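Local coordinates for protein digeranylgeranylglycerophospholipid reductase (Sulfolobus acidocaldarius, PDB 4OPI) that reduces the double bonds of the geranylgeranyl chains of archaeal membrane lipid precursors, using FAD as its cofactor, at residues 49-54 / 218-223; 68-73 / 93-98; 294-299 / 346-351. The protein carries 1 engineered substitution. One frame throughout, in Å; residues are numbered along the deposited sequence.

Contact 1 of 3, residues 49-54 / 218-223; sequences GDAVSK and WYLPKG. Engineered in segment 218-223: Leu220 (natural residue Phe). With FDA (dihydroflavine-adenine dinucleotide), chain B.
Asp50 and Lys222 meet in a salt bridge, Lys222 NZ lying 3.0 Å from Asp50 OD2, on the anti lone pair of that oxygen, which faces away from the other one. The lysine side chain leaves its backbone extended and bends at its last torsion (chi4 -63°), which swings the ammonium group across to the aspartate. Beside this polar pair, CD1 of Leu220, an engineered residue that is phenylalanine in the natural protein, packs 3.6 Å from Gly49 O and makes an apolar contact with Ala51 CB at 4.2 Å. The branch thus rests against Gly49 and Ala51, which line the flavin. Those residues belong to the FAD site, and the link runs through the backbone of the short strand 51-53, an outermost strand of the mixed sheet that also holds strand 216-221: Ala51 N donates to O4 of the dihydroflavin at 3.3 Å, while flavin N3 donates to Ala51 O at 2.9 Å. One residue therefore reads both the carbonyl and the imide N-H of the pyrimidine end. Small residues suit this place, because a side chain on Gly49 would collide with flavin O4 and Ala51 keeps its methyl clear of that oxygen, at 3.6 Å. Trp218 attends the other end of the isoalloxazine, its CH2 lying 4.0 Å from flavin C6 at an oblique angle, and its indole N-H is satisfied by Asn228. Farther out, Glu96 and Glu71 also form salt bridges to Lys222 NZ; three carboxylates around one buried ammonium probably favour its charged form. Backbone bonds from Asp50 to Leu97 and from Val52 to Phe95 pair the segment with strand 87-97.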
loop_
_atom_site.group_PDB
_atom_site.type_symbol
_atom_site.label_atom_id
_atom_site.label_comp_id
_atom_site.label_asym_id
_atom_site.label_seq_id
_atom_site.Cartn_x
_atom_site.Cartn_y
_atom_site.Cartn_z
ATOM N N GLY A 49 -9.318 -5.090 -2.590
ATOM C CA GLY A 49 -10.159 -5.750 -1.606
ATOM C C GLY A 49 -11.169 -4.774 -1.029
ATOM O O GLY A 49 -12.198 -5.183 -0.487
ATOM N N ASP A 50 -10.859 -3.483 -1.153
ATOM C CA ASP A 50 -11.717 -2.386 -0.695
ATOM C C ASP A 50 -11.907 -2.382 0.823
ATOM O O ASP A 50 -12.916 -1.883 1.330
ATOM C CB ASP A 50 -13.084 -2.438 -1.392
ATOM C CG ASP A 50 -12.969 -2.450 -2.907
ATOM O OD1 ASP A 50 -11.928 -2.004 -3.435
ATOM O OD2 ASP A 50 -13.926 -2.900 -3.574
ATOM N N ALA A 51 -10.931 -2.926 1.545
ATOM C CA ALA A 51 -10.998 -2.974 3.002
ATOM C C ALA A 51 -10.011 -1.993 3.626
ATOM O O ALA A 51 -8.797 -2.130 3.464
ATOM C CB ALA A 51 -10.732 -4.386 3.500
ATOM N N VAL A 52 -10.537 -1.001 4.340
ATOM C CA VAL A 52 -9.704 0.018 4.969
ATOM C C VAL A 52 -10.075 0.198 6.436
ATOM O O VAL A 52 -11.255 0.224 6.789
ATOM C CB VAL A 52 -9.824 1.384 4.253
ATOM C CG1 VAL A 52 -8.778 2.355 4.781
ATOM C CG2 VAL A 52 -9.679 1.221 2.746
ATOM N N SER A 53 -9.063 0.319 7.286
ATOM C CA SER A 53 -9.274 0.570 8.706
ATOM C C SER A 53 -9.915 1.936 8.942
ATOM O O SER A 53 -9.648 2.889 8.214
ATOM C CB SER A 53 -7.949 0.474 9.462
ATOM O OG SER A 53 -8.099 0.899 10.804
ATOM N N LYS A 54 -10.760 2.025 9.965
ATOM C CA LYS A 54 -11.417 3.284 10.301
ATOM C C LYS A 54 -10.418 4.289 10.869
ATOM O O LYS A 54 -10.571 5.498 10.696
ATOM C CB LYS A 54 -12.551 3.053 11.302
ATOM C CG LYS A 54 -13.369 4.302 11.596
ATOM C CD LYS A 54 -14.429 4.056 12.658
ATOM C CE LYS A 54 -13.808 3.925 14.038
ATOM N NZ LYS A 54 -14.843 3.872 15.105
ATOM N N TRP A 218 -8.328 -14.409 0.812
ATOM C CA TRP A 218 -9.236 -13.593 1.611
ATOM C C TRP A 218 -10.704 -13.760 1.228
ATOM O O TRP A 218 -11.041 -14.108 0.095
ATOM C CB TRP A 218 -8.841 -12.111 1.536
ATOM C CG TRP A 218 -9.018 -11.449 0.198
ATOM C CD1 TRP A 218 -10.192 -11.050 -0.374
ATOM C CD2 TRP A 218 -7.980 -11.065 -0.712
ATOM N NE1 TRP A 218 -9.950 -10.460 -1.592
ATOM C CE2 TRP A 218 -8.600 -10.457 -1.822
ATOM C CE3 TRP A 218 -6.586 -11.189 -0.702
ATOM C CZ2 TRP A 218 -7.875 -9.972 -2.911
ATOM C CZ3 TRP A 218 -5.867 -10.703 -1.783
ATOM C CH2 TRP A 218 -6.514 -10.103 -2.871
ATOM N N TYR A 219 -11.564 -13.507 2.210
ATOM C CA TYR A 219 -13.011 -13.604 2.071
ATOM C C TYR A 219 -13.621 -12.381 2.743
ATOM O O TYR A 219 -13.900 -12.395 3.943
ATOM C CB TYR A 219 -13.520 -14.902 2.702
ATOM C CG TYR A 219 -14.995 -15.194 2.526
ATOM C CD1 TYR A 219 -15.438 -16.044 1.521
ATOM C CD2 TYR A 219 -15.941 -14.651 3.387
ATOM C CE1 TYR A 219 -16.786 -16.330 1.366
ATOM C CE2 TYR A 219 -17.289 -14.929 3.241
ATOM C CZ TYR A 219 -17.705 -15.769 2.230
ATOM O OH TYR A 219 -19.046 -16.047 2.083
ATOM N N LEU A 220 -13.803 -11.313 1.972
ATOM C CA LEU A 220 -14.233 -10.032 2.522
ATOM C C LEU A 220 -15.676 -9.716 2.150
ATOM O O LEU A 220 -15.951 -9.303 1.022
ATOM C CB LEU A 220 -13.316 -8.908 2.034
ATOM C CG LEU A 220 -11.815 -9.201 1.995
ATOM C CD1 LEU A 220 -11.054 -8.034 1.384
ATOM C CD2 LEU A 220 -11.276 -9.532 3.379
ATOM N N PRO A 221 -16.604 -9.905 3.100
ATOM C CA PRO A 221 -18.030 -9.648 2.864
ATOM C C PRO A 221 -18.320 -8.180 2.556
ATOM O O PRO A 221 -17.850 -7.295 3.274
ATOM C CB PRO A 221 -18.687 -10.064 4.186
ATOM C CG PRO A 221 -17.697 -10.976 4.842
ATOM C CD PRO A 221 -16.358 -10.436 4.452
ATOM N N LYS A 222 -19.080 -7.932 1.493
ATOM C CA LYS A 222 -19.494 -6.577 1.144
ATOM C C LYS A 222 -20.962 -6.371 1.492
ATOM O O LYS A 222 -21.557 -5.347 1.157
ATOM C CB LYS A 222 -19.257 -6.302 -0.342
ATOM C CG LYS A 222 -17.816 -5.977 -0.694
ATOM C CD LYS A 222 -17.670 -5.675 -2.175
ATOM C CE LYS A 222 -16.331 -5.022 -2.473
ATOM N NZ LYS A 222 -16.207 -3.708 -1.782
ATOM N N GLY A 223 -21.534 -7.360 2.170
ATOM C CA GLY A 223 -22.927 -7.325 2.568
ATOM C C GLY A 223 -23.327 -8.656 3.173
ATOM O O GLY A 223 -22.469 -9.450 3.557
HETATM P PA FDA B . -4.126 3.582 -7.934
HETATM O O1A FDA B . -3.730 2.540 -8.909
HETATM O O2A FDA B . -5.454 3.359 -7.208
HETATM O O5B FDA B . -4.096 4.977 -8.652
HETATM C C5B FDA B . -3.468 5.119 -9.938
HETATM C C4B FDA B . -4.272 6.114 -10.730
HETATM O O4B FDA B . -3.387 6.889 -11.568
HETATM C C3B FDA B . -5.335 5.509 -11.649
HETATM O O3B FDA B . -6.568 6.209 -11.519
HETATM C C2B FDA B . -4.713 5.645 -13.043
HETATM O O2B FDA B . -5.703 5.816 -14.051
HETATM C C1B FDA B . -3.894 6.920 -12.885
HETATM N N9A FDA B . -2.766 7.032 -13.801
HETATM C C8A FDA B . -1.749 6.130 -13.977
HETATM N N7A FDA B . -0.861 6.494 -14.870
HETATM C C5A FDA B . -1.324 7.724 -15.311
HETATM C C6A FDA B . -0.826 8.642 -16.256
HETATM N N6A FDA B . 0.293 8.452 -16.958
HETATM N N1A FDA B . -1.522 9.786 -16.447
HETATM C C2A FDA B . -2.643 9.982 -15.746
HETATM N N3A FDA B . -3.212 9.187 -14.836
HETATM C C4A FDA B . -2.495 8.069 -14.660
HETATM N N1 FDA B . -5.386 -2.041 -0.048
HETATM C C2 FDA B . -6.177 -1.880 1.059
HETATM O O2 FDA B . -6.190 -0.831 1.697
HETATM N N3 FDA B . -6.944 -2.957 1.420
HETATM C C4 FDA B . -7.314 -4.014 0.613
HETATM O O4 FDA B . -8.283 -4.713 0.906
HETATM C C4X FDA B . -6.479 -4.134 -0.526
HETATM N N5 FDA B . -6.605 -5.226 -1.340
HETATM C C5X FDA B . -6.018 -5.237 -2.595
HETATM C C6 FDA B . -6.336 -6.208 -3.540
HETATM C C7 FDA B . -5.762 -6.206 -4.807
HETATM C C7M FDA B . -6.165 -7.259 -5.805
HETATM C C8 FDA B . -4.831 -5.210 -5.139
HETATM C C8M FDA B . -4.199 -5.163 -6.506
HETATM C C9 FDA B . -4.495 -4.248 -4.194
HETATM C C9A FDA B . -5.081 -4.249 -2.933
HETATM N N10 FDA B . -4.761 -3.282 -1.960
HETATM C C10 FDA B . -5.549 -3.152 -0.838
HETATM C "C1'" FDA B . -3.785 -2.209 -2.253
HETATM C "C2'" FDA B . -4.494 -0.953 -2.759
HETATM O "O2'" FDA B . -5.468 -1.317 -3.737
HETATM C "C3'" FDA B . -3.477 0.006 -3.380
HETATM O "O3'" FDA B . -2.284 -0.008 -2.605
HETATM C "C4'" FDA B . -3.977 1.448 -3.474
HETATM O "O4'" FDA B . -5.246 1.481 -4.129
HETATM C "C5'" FDA B . -2.983 2.343 -4.179
HETATM O "O5'" FDA B . -3.550 3.651 -4.402
HETATM P P FDA B . -2.908 4.585 -5.506
HETATM O O1P FDA B . -3.777 5.773 -5.659
HETATM O O2P FDA B . -1.418 4.816 -5.248
HETATM O O3P FDA B . -3.005 3.688 -6.811
#

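Contact 2 of 3, residues 68-73 / 93-98; sequences EELENK and EGFELN. With GRG (geranylgeranyl diphosphate), chain C.
Glu71 and Asn72 both donate their backbone N-H to Glu96 O, at 3.0 and 3.3 Å, the mark of a classic beta bulge in the antiparallel hairpin of strands 70-80 and 87-97. The Asn72 donor sits on a lone pair in the carbonyl plane, and Glu96 N returns a bond to Asn72 O; before the bulge, Asn98 N reaches Glu69 O at 2.9 Å. Among apolar contacts, Leu70 CD1 touches Phe95 CD1 at 3.5 Å, the two side chains crossing at about a right angle, and Lys73 CD adds its methylene to the same ring. The charged pair is Lys73 NZ with Glu93 OE2, 3.0 Å apart, the ammonium coming from above the carboxylate plane; Lys54 also holds this oxygen. Gly94 suits the prenyl pocket, where a side chain would strike the ligand methyl C10. The bulge points Glu71 CB toward the partner strand, consistent with its OE2 lying 5.5 Å from Glu96 OE2; Lys222 probably offsets the repulsion of these like charges.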
loop_
_atom_site.group_PDB
_atom_site.type_symbol
_atom_site.label_atom_id
_atom_site.label_comp_id
_atom_site.label_asym_id
_atom_site.label_seq_id
_atom_site.Cartn_x
_atom_site.Cartn_y
_atom_site.Cartn_z
ATOM N N GLU A 68 -23.859 4.950 -0.032
ATOM C CA GLU A 68 -23.480 3.900 -0.972
ATOM C C GLU A 68 -21.978 3.622 -0.954
ATOM O O GLU A 68 -21.531 2.550 -1.365
ATOM C CB GLU A 68 -23.922 4.276 -2.390
ATOM C CG GLU A 68 -25.391 4.655 -2.508
ATOM C CD GLU A 68 -26.323 3.497 -2.212
ATOM O OE1 GLU A 68 -27.483 3.752 -1.822
ATOM O OE2 GLU A 68 -25.902 2.333 -2.375
ATOM N N GLU A 69 -21.205 4.592 -0.476
ATOM C CA GLU A 69 -19.754 4.459 -0.397
ATOM C C GLU A 69 -19.347 3.416 0.637
ATOM O O GLU A 69 -18.292 2.793 0.523
ATOM C CB GLU A 69 -19.119 5.807 -0.066
ATOM C CG GLU A 69 -19.470 6.896 -1.059
ATOM C CD GLU A 69 -19.438 8.277 -0.444
ATOM O OE1 GLU A 69 -18.803 8.444 0.618
ATOM O OE2 GLU A 69 -20.059 9.194 -1.020
ATOM N N LEU A 70 -20.191 3.231 1.646
ATOM C CA LEU A 70 -19.938 2.239 2.683
ATOM C C LEU A 70 -20.842 1.025 2.495
ATOM O O LEU A 70 -22.009 1.043 2.884
ATOM C CB LEU A 70 -20.145 2.848 4.071
ATOM C CG LEU A 70 -19.886 1.915 5.253
ATOM C CD1 LEU A 70 -18.535 1.236 5.103
ATOM C CD2 LEU A 70 -19.961 2.680 6.564
ATOM N N GLU A 71 -20.294 -0.028 1.899
ATOM C CA GLU A 71 -21.079 -1.215 1.581
ATOM C C GLU A 71 -21.299 -2.106 2.800
ATOM O O GLU A 71 -22.383 -2.656 2.985
ATOM C CB GLU A 71 -20.406 -2.017 0.463
ATOM C CG GLU A 71 -20.301 -1.273 -0.861
ATOM C CD GLU A 71 -19.907 -2.182 -2.011
ATOM O OE1 GLU A 71 -20.727 -3.043 -2.397
ATOM O OE2 GLU A 71 -18.779 -2.040 -2.527
ATOM N N ASN A 72 -20.272 -2.245 3.632
ATOM C CA ASN A 72 -20.354 -3.129 4.790
ATOM C C ASN A 72 -19.423 -2.701 5.920
ATOM O O ASN A 72 -18.251 -2.407 5.694
ATOM C CB ASN A 72 -20.036 -4.567 4.376
ATOM C CG ASN A 72 -20.294 -5.566 5.488
ATOM O OD1 ASN A 72 -21.264 -5.443 6.237
ATOM N ND2 ASN A 72 -19.423 -6.563 5.602
ATOM N N LYS A 73 -19.954 -2.672 7.139
ATOM C CA LYS A 73 -19.160 -2.324 8.312
ATOM C C LYS A 73 -18.376 -3.530 8.819
ATOM O O LYS A 73 -18.925 -4.621 8.974
ATOM C CB LYS A 73 -20.056 -1.774 9.424
ATOM C CG LYS A 73 -19.321 -1.483 10.722
ATOM C CD LYS A 73 -18.234 -0.438 10.521
ATOM C CE LYS A 73 -17.338 -0.332 11.746
ATOM N NZ LYS A 73 -18.123 -0.106 12.992
ATOM N N GLU A 93 -12.432 -1.807 14.204
ATOM C CA GLU A 93 -13.420 -1.260 13.285
ATOM C C GLU A 93 -12.789 -0.908 11.945
ATOM O O GLU A 93 -11.688 -0.359 11.885
ATOM C CB GLU A 93 -14.099 -0.032 13.891
ATOM C CG GLU A 93 -14.820 -0.310 15.200
ATOM C CD GLU A 93 -15.681 0.853 15.650
ATOM O OE1 GLU A 93 -15.772 1.091 16.872
ATOM O OE2 GLU A 93 -16.273 1.527 14.781
ATOM N N GLY A 94 -13.497 -1.237 10.870
ATOM C CA GLY A 94 -13.029 -0.948 9.529
ATOM C C GLY A 94 -14.188 -0.824 8.559
ATOM O O GLY A 94 -15.347 -0.967 8.945
ATOM N N PHE A 95 -13.873 -0.562 7.295
ATOM C CA PHE A 95 -14.905 -0.386 6.282
ATOM C C PHE A 95 -14.663 -1.240 5.046
ATOM O O PHE A 95 -13.530 -1.354 4.570
ATOM C CB PHE A 95 -14.996 1.080 5.857
ATOM C CG PHE A 95 -15.237 2.034 6.987
ATOM C CD1 PHE A 95 -16.349 1.908 7.797
ATOM C CD2 PHE A 95 -14.358 3.079 7.219
ATOM C CE1 PHE A 95 -16.573 2.795 8.831
ATOM C CE2 PHE A 95 -14.578 3.970 8.250
ATOM C CZ PHE A 95 -15.685 3.829 9.056
ATOM N N GLU A 96 -15.728 -1.838 4.527
ATOM C CA GLU A 96 -15.703 -2.410 3.188
ATOM C C GLU A 96 -16.302 -1.391 2.227
ATOM O O GLU A 96 -17.502 -1.113 2.266
ATOM C CB GLU A 96 -16.461 -3.736 3.124
ATOM C CG GLU A 96 -15.555 -4.957 3.054
ATOM C CD GLU A 96 -14.682 -4.971 1.810
ATOM O OE1 GLU A 96 -13.550 -5.494 1.888
ATOM O OE2 GLU A 96 -15.127 -4.467 0.757
ATOM N N LEU A 97 -15.451 -0.835 1.370
ATOM C CA LEU A 97 -15.812 0.333 0.577
ATOM C C LEU A 97 -16.323 0.021 -0.821
ATOM O O LEU A 97 -15.983 -1.002 -1.413
ATOM C CB LEU A 97 -14.598 1.260 0.449
ATOM C CG LEU A 97 -14.459 2.450 1.398
ATOM C CD1 LEU A 97 -15.374 2.298 2.594
ATOM C CD2 LEU A 97 -13.014 2.588 1.842
ATOM N N ASN A 98 -17.158 0.920 -1.332
ATOM C CA ASN A 98 -17.325 1.061 -2.767
ATOM C C ASN A 98 -16.261 2.059 -3.210
ATOM O O ASN A 98 -16.528 3.255 -3.319
ATOM C CB ASN A 98 -18.734 1.538 -3.129
ATOM C CG ASN A 98 -18.997 1.515 -4.629
ATOM O OD1 ASN A 98 -18.109 1.792 -5.435
ATOM N ND2 ASN A 98 -20.226 1.182 -5.007
HETATM C C20 GRG C . -6.331 -8.008 0.482
HETATM C C19 GRG C . -3.992 -7.286 -0.463
HETATM C C18 GRG C . -5.070 -7.189 0.594
HETATM C C17 GRG C . -4.920 -6.362 1.644
HETATM C C16 GRG C . -6.004 -6.284 2.697
HETATM C C14 GRG C . -6.187 -6.796 5.848
HETATM C C13 GRG C . -6.365 -5.547 5.012
HETATM C C15 GRG C . -5.553 -5.327 3.765
HETATM C C12 GRG C . -7.252 -4.595 5.359
HETATM C C11 GRG C . -8.103 -4.720 6.594
HETATM C C9 GRG C . -8.451 -3.319 7.029
HETATM C C8 GRG C . -9.624 -3.345 7.972
HETATM C C10 GRG C . -11.037 -3.141 7.473
HETATM C C7 GRG C . -9.384 -3.567 9.277
HETATM C C6 GRG C . -10.507 -3.622 10.292
HETATM C C5 GRG C . -10.187 -4.657 11.344
HETATM C C3 GRG C . -9.015 -4.236 12.213
HETATM C C4 GRG C . -8.292 -5.256 13.070
HETATM C C2 GRG C . -8.618 -2.951 12.233
HETATM C C1 GRG C . -7.453 -2.490 13.070
HETATM O O1 GRG C . -7.349 -1.099 12.885
HETATM P PA GRG C . -7.749 -0.230 14.135
HETATM O O1A GRG C . -6.803 0.933 14.311
HETATM O O3A GRG C . -7.631 -1.210 15.368
HETATM O O2A GRG C . -9.157 0.287 13.971
HETATM P PB GRG C . -8.083 -0.877 16.840
HETATM O O1B GRG C . -6.917 -1.140 17.763
HETATM O O2B GRG C . -8.480 0.578 16.918
HETATM O O3B GRG C . -9.248 -1.754 17.232
#

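Contact 3 of 3, residues 294-299 / 346-351; sequences VNPVHG and ASLDIF. With GRG (geranylgeranyl diphosphate), chain D; GRG (geranylgeranyl diphosphate), chain C.
Pro296 and Asp349 bring the two backbones to 5.3 Å between their CA atoms, where the irregular loop 294-299 runs against one side of helix 332-355. Leu348 carries the contact from the helix. Its CB packs on Pro296 CD, its CD2 lies 3.7 Å from Val297 CG2, and its CD1 reaches Asn295 ND2 at 3.4 Å. The compact apolar ring of Pro296 packs against the helix backbone, its CB 3.6 Å from Leu348 O. The beta-branched Val297 divides its two methyls: CG2 faces the helix and also meets the edge of the Phe351 ring, while CG1 lies 3.8 Å from C13 of the chain D geranylgeranyl diphosphate. Asn295 folds its amide (chi1 -173°) over the following turn, and OD1 accepts from Val297 N at 2.9 Å and from His298 N at 3.0 Å, from opposite faces of the amide plane, an Asx turn extended to an Asx motif by the second bond. Its ND2 donates to Tyr341, and CG lies over one face of the His298 ring, toward the rim. The prenyl methyl C4 of the chain D ligand lies over the opposite face, also toward the rim, and NE2 makes a weak bond to phosphate oxygen O1A in the ring plane. An alanine at Asn295 would remove the acceptor for two backbone N-H groups and is likely to let the turn that presents His298 to the substrate shift. Within the fold, the loop lies between strand 284-286 and helix 302-322, Val294 packs on strand 261-271, and helices 410-425 and 434-451 cover Ile350 of helix 332-355.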
loop_
_atom_site.group_PDB
_atom_site.type_symbol
_atom_site.label_atom_id
_atom_site.label_comp_id
_atom_site.label_asym_id
_atom_site.label_seq_id
_atom_site.Cartn_x
_atom_site.Cartn_y
_atom_site.Cartn_z
ATOM N N VAL A 294 2.759 0.550 0.499
ATOM C CA VAL A 294 1.894 -0.542 0.935
ATOM C C VAL A 294 2.460 -1.295 2.144
ATOM O O VAL A 294 3.668 -1.509 2.240
ATOM C CB VAL A 294 1.655 -1.535 -0.219
ATOM C CG1 VAL A 294 0.723 -2.656 0.208
ATOM C CG2 VAL A 294 1.092 -0.811 -1.427
ATOM N N ASN A 295 1.578 -1.673 3.068
ATOM C CA ASN A 295 1.941 -2.539 4.188
ATOM C C ASN A 295 2.513 -3.864 3.687
ATOM O O ASN A 295 1.817 -4.631 3.025
ATOM C CB ASN A 295 0.722 -2.794 5.079
ATOM C CG ASN A 295 1.070 -3.541 6.355
ATOM O OD1 ASN A 295 1.365 -4.736 6.332
ATOM N ND2 ASN A 295 1.020 -2.839 7.482
ATOM N N PRO A 296 3.789 -4.135 4.000
ATOM C CA PRO A 296 4.485 -5.334 3.516
ATOM C C PRO A 296 3.875 -6.652 3.994
ATOM O O PRO A 296 4.029 -7.662 3.311
ATOM C CB PRO A 296 5.900 -5.165 4.086
ATOM C CG PRO A 296 6.045 -3.691 4.302
ATOM C CD PRO A 296 4.688 -3.244 4.752
ATOM N N VAL A 297 3.193 -6.649 5.134
ATOM C CA VAL A 297 2.693 -7.900 5.702
ATOM C C VAL A 297 1.302 -8.277 5.198
ATOM O O VAL A 297 1.118 -9.369 4.655
ATOM C CB VAL A 297 2.664 -7.848 7.240
ATOM C CG1 VAL A 297 1.931 -9.059 7.795
ATOM C CG2 VAL A 297 4.077 -7.790 7.791
ATOM N N HIS A 298 0.322 -7.393 5.372
ATOM C CA HIS A 298 -1.040 -7.724 4.961
ATOM C C HIS A 298 -1.451 -7.064 3.645
ATOM O O HIS A 298 -2.580 -7.229 3.197
ATOM C CB HIS A 298 -2.047 -7.370 6.067
ATOM C CG HIS A 298 -2.094 -5.914 6.418
ATOM N ND1 HIS A 298 -2.530 -4.946 5.539
ATOM C CD2 HIS A 298 -1.786 -5.267 7.566
ATOM C CE1 HIS A 298 -2.473 -3.764 6.125
ATOM N NE2 HIS A 298 -2.026 -3.931 7.357
ATOM N N GLY A 299 -0.540 -6.319 3.026
ATOM C CA GLY A 299 -0.770 -5.801 1.686
ATOM C C GLY A 299 -1.762 -4.657 1.563
ATOM O O GLY A 299 -2.132 -4.271 0.453
ATOM N N ALA A 346 9.325 -0.521 6.969
ATOM C CA ALA A 346 10.680 -1.055 6.943
ATOM C C ALA A 346 10.807 -2.265 7.861
ATOM O O ALA A 346 11.366 -3.293 7.477
ATOM C CB ALA A 346 11.675 0.020 7.339
ATOM N N SER A 347 10.277 -2.134 9.073
ATOM C CA SER A 347 10.299 -3.223 10.042
ATOM C C SER A 347 9.466 -4.404 9.547
ATOM O O SER A 347 9.860 -5.561 9.693
ATOM C CB SER A 347 9.787 -2.736 11.400
ATOM O OG SER A 347 9.801 -3.780 12.356
ATOM N N LEU A 348 8.319 -4.102 8.949
ATOM C CA LEU A 348 7.426 -5.133 8.435
ATOM C C LEU A 348 7.969 -5.767 7.157
ATOM O O LEU A 348 7.589 -6.882 6.802
ATOM C CB LEU A 348 6.033 -4.551 8.186
ATOM C CG LEU A 348 5.258 -4.155 9.444
ATOM C CD1 LEU A 348 3.877 -3.633 9.085
ATOM C CD2 LEU A 348 5.157 -5.337 10.396
ATOM N N ASP A 349 8.850 -5.047 6.468
ATOM C CA ASP A 349 9.517 -5.573 5.281
ATOM C C ASP A 349 10.356 -6.780 5.688
ATOM O O ASP A 349 10.332 -7.824 5.034
ATOM C CB ASP A 349 10.390 -4.493 4.626
ATOM C CG ASP A 349 10.840 -4.862 3.217
ATOM O OD1 ASP A 349 10.860 -6.063 2.871
ATOM O OD2 ASP A 349 11.184 -3.938 2.448
ATOM N N ILE A 350 11.087 -6.627 6.786
ATOM C CA ILE A 350 11.915 -7.702 7.314
ATOM C C ILE A 350 11.056 -8.866 7.801
ATOM O O ILE A 350 11.346 -10.030 7.511
ATOM C CB ILE A 350 12.815 -7.197 8.461
ATOM C CG1 ILE A 350 13.990 -6.398 7.893
ATOM C CG2 ILE A 350 13.323 -8.355 9.305
ATOM C CD1 ILE A 350 14.994 -5.958 8.930
ATOM N N PHE A 351 9.991 -8.545 8.528
ATOM C CA PHE A 351 9.109 -9.561 9.093
ATOM C C PHE A 351 8.426 -10.373 7.996
ATOM O O PHE A 351 8.248 -11.581 8.133
ATOM C CB PHE A 351 8.062 -8.915 10.004
ATOM C CG PHE A 351 7.331 -9.896 10.878
ATOM C CD1 PHE A 351 8.028 -10.759 11.707
ATOM C CD2 PHE A 351 5.948 -9.943 10.881
ATOM C CE1 PHE A 351 7.357 -11.659 12.514
ATOM C CE2 PHE A 351 5.273 -10.840 11.689
ATOM C CZ PHE A 351 5.979 -11.698 12.504
HETATM C C20 GRG D . 2.288 -12.423 4.476
HETATM C C19 GRG D . 2.704 -14.947 4.171
HETATM C C18 GRG D . 1.916 -13.844 4.842
HETATM C C17 GRG D . 0.941 -14.239 5.708
HETATM C C16 GRG D . -0.080 -13.543 6.607
HETATM C C14 GRG D . -0.377 -12.365 9.206
HETATM C C13 GRG D . -0.846 -11.651 7.963
HETATM C C15 GRG D . -0.255 -12.035 6.613
HETATM C C12 GRG D . -1.787 -10.690 8.086
HETATM C C11 GRG D . -2.344 -10.348 9.452
HETATM C C9 GRG D . -3.594 -9.499 9.309
HETATM C C8 GRG D . -3.605 -8.482 10.432
HETATM C C10 GRG D . -3.287 -8.942 11.835
HETATM C C7 GRG D . -3.891 -7.183 10.190
HETATM C C6 GRG D . -3.889 -6.168 11.314
HETATM C C5 GRG D . -5.156 -5.326 11.330
HETATM C C3 GRG D . -5.115 -4.119 10.401
HETATM C C4 GRG D . -5.383 -4.288 8.922
HETATM C C2 GRG D . -4.864 -2.897 10.926
HETATM C C1 GRG D . -4.824 -1.597 10.142
HETATM O O1 GRG D . -3.881 -1.618 9.096
HETATM P PA GRG D . -2.786 -0.483 9.065
HETATM O O1A GRG D . -1.430 -1.130 9.226
HETATM O O3A GRG D . -3.071 0.572 10.208
HETATM O O2A GRG D . -2.832 0.232 7.741
HETATM C C20 GRG C . -6.331 -8.008 0.482
HETATM C C19 GRG C . -3.992 -7.286 -0.463
HETATM C C18 GRG C . -5.070 -7.189 0.594
HETATM C C17 GRG C . -4.920 -6.362 1.644
HETATM C C16 GRG C . -6.004 -6.284 2.697
HETATM C C14 GRG C . -6.187 -6.796 5.848
HETATM C C13 GRG C . -6.365 -5.547 5.012
HETATM C C15 GRG C . -5.553 -5.327 3.765
HETATM C C12 GRG C . -7.252 -4.595 5.359
HETATM C C11 GRG C . -8.103 -4.720 6.594
HETATM C C9 GRG C . -8.451 -3.319 7.029
HETATM C C8 GRG C . -9.624 -3.345 7.972
HETATM C C10 GRG C . -11.037 -3.141 7.473
HETATM C C7 GRG C . -9.384 -3.567 9.277
HETATM C C6 GRG C . -10.507 -3.622 10.292
HETATM C C5 GRG C . -10.187 -4.657 11.344
HETATM C C3 GRG C . -9.015 -4.236 12.213
HETATM C C4 GRG C . -8.292 -5.256 13.070
HETATM C C2 GRG C . -8.618 -2.951 12.233
HETATM C C1 GRG C . -7.453 -2.490 13.070
HETATM O O1 GRG C . -7.349 -1.099 12.885
HETATM P PA GRG C . -7.749 -0.230 14.135
HETATM O O1A GRG C . -6.803 0.933 14.311
HETATM O O3A GRG C . -7.631 -1.210 15.368
HETATM O O2A GRG C . -9.157 0.287 13.971
HETATM P PB GRG C . -8.083 -0.877 16.840
HETATM O O1B GRG C . -6.917 -1.140 17.763
HETATM O O2B GRG C . -8.480 0.578 16.918
HETATM O O3B GRG C . -9.248 -1.754 17.232
#

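In the fold
Contacts 1 and 2 lie about 7 Å apart between centres and touch in the same mixed sheet, where strand 51-53 borders strand 87-97 and strand 216-221 lies farther across. Along the chain, both segments of contact 2 fall between those of contact 1, whereas contact 3 comes after both. Its centre is about 19 Å from that of contact 1 and about 24 Å from that of contact 2, on the loop before helix 302-322 and on helix 332-355. The chain C geranylgeranyl diphosphate bridges the gap, touching both contact 2 and contact 3, so the sheet and that loop both line the prenyl chain beside the flavin that probably delivers the reducing equivalents.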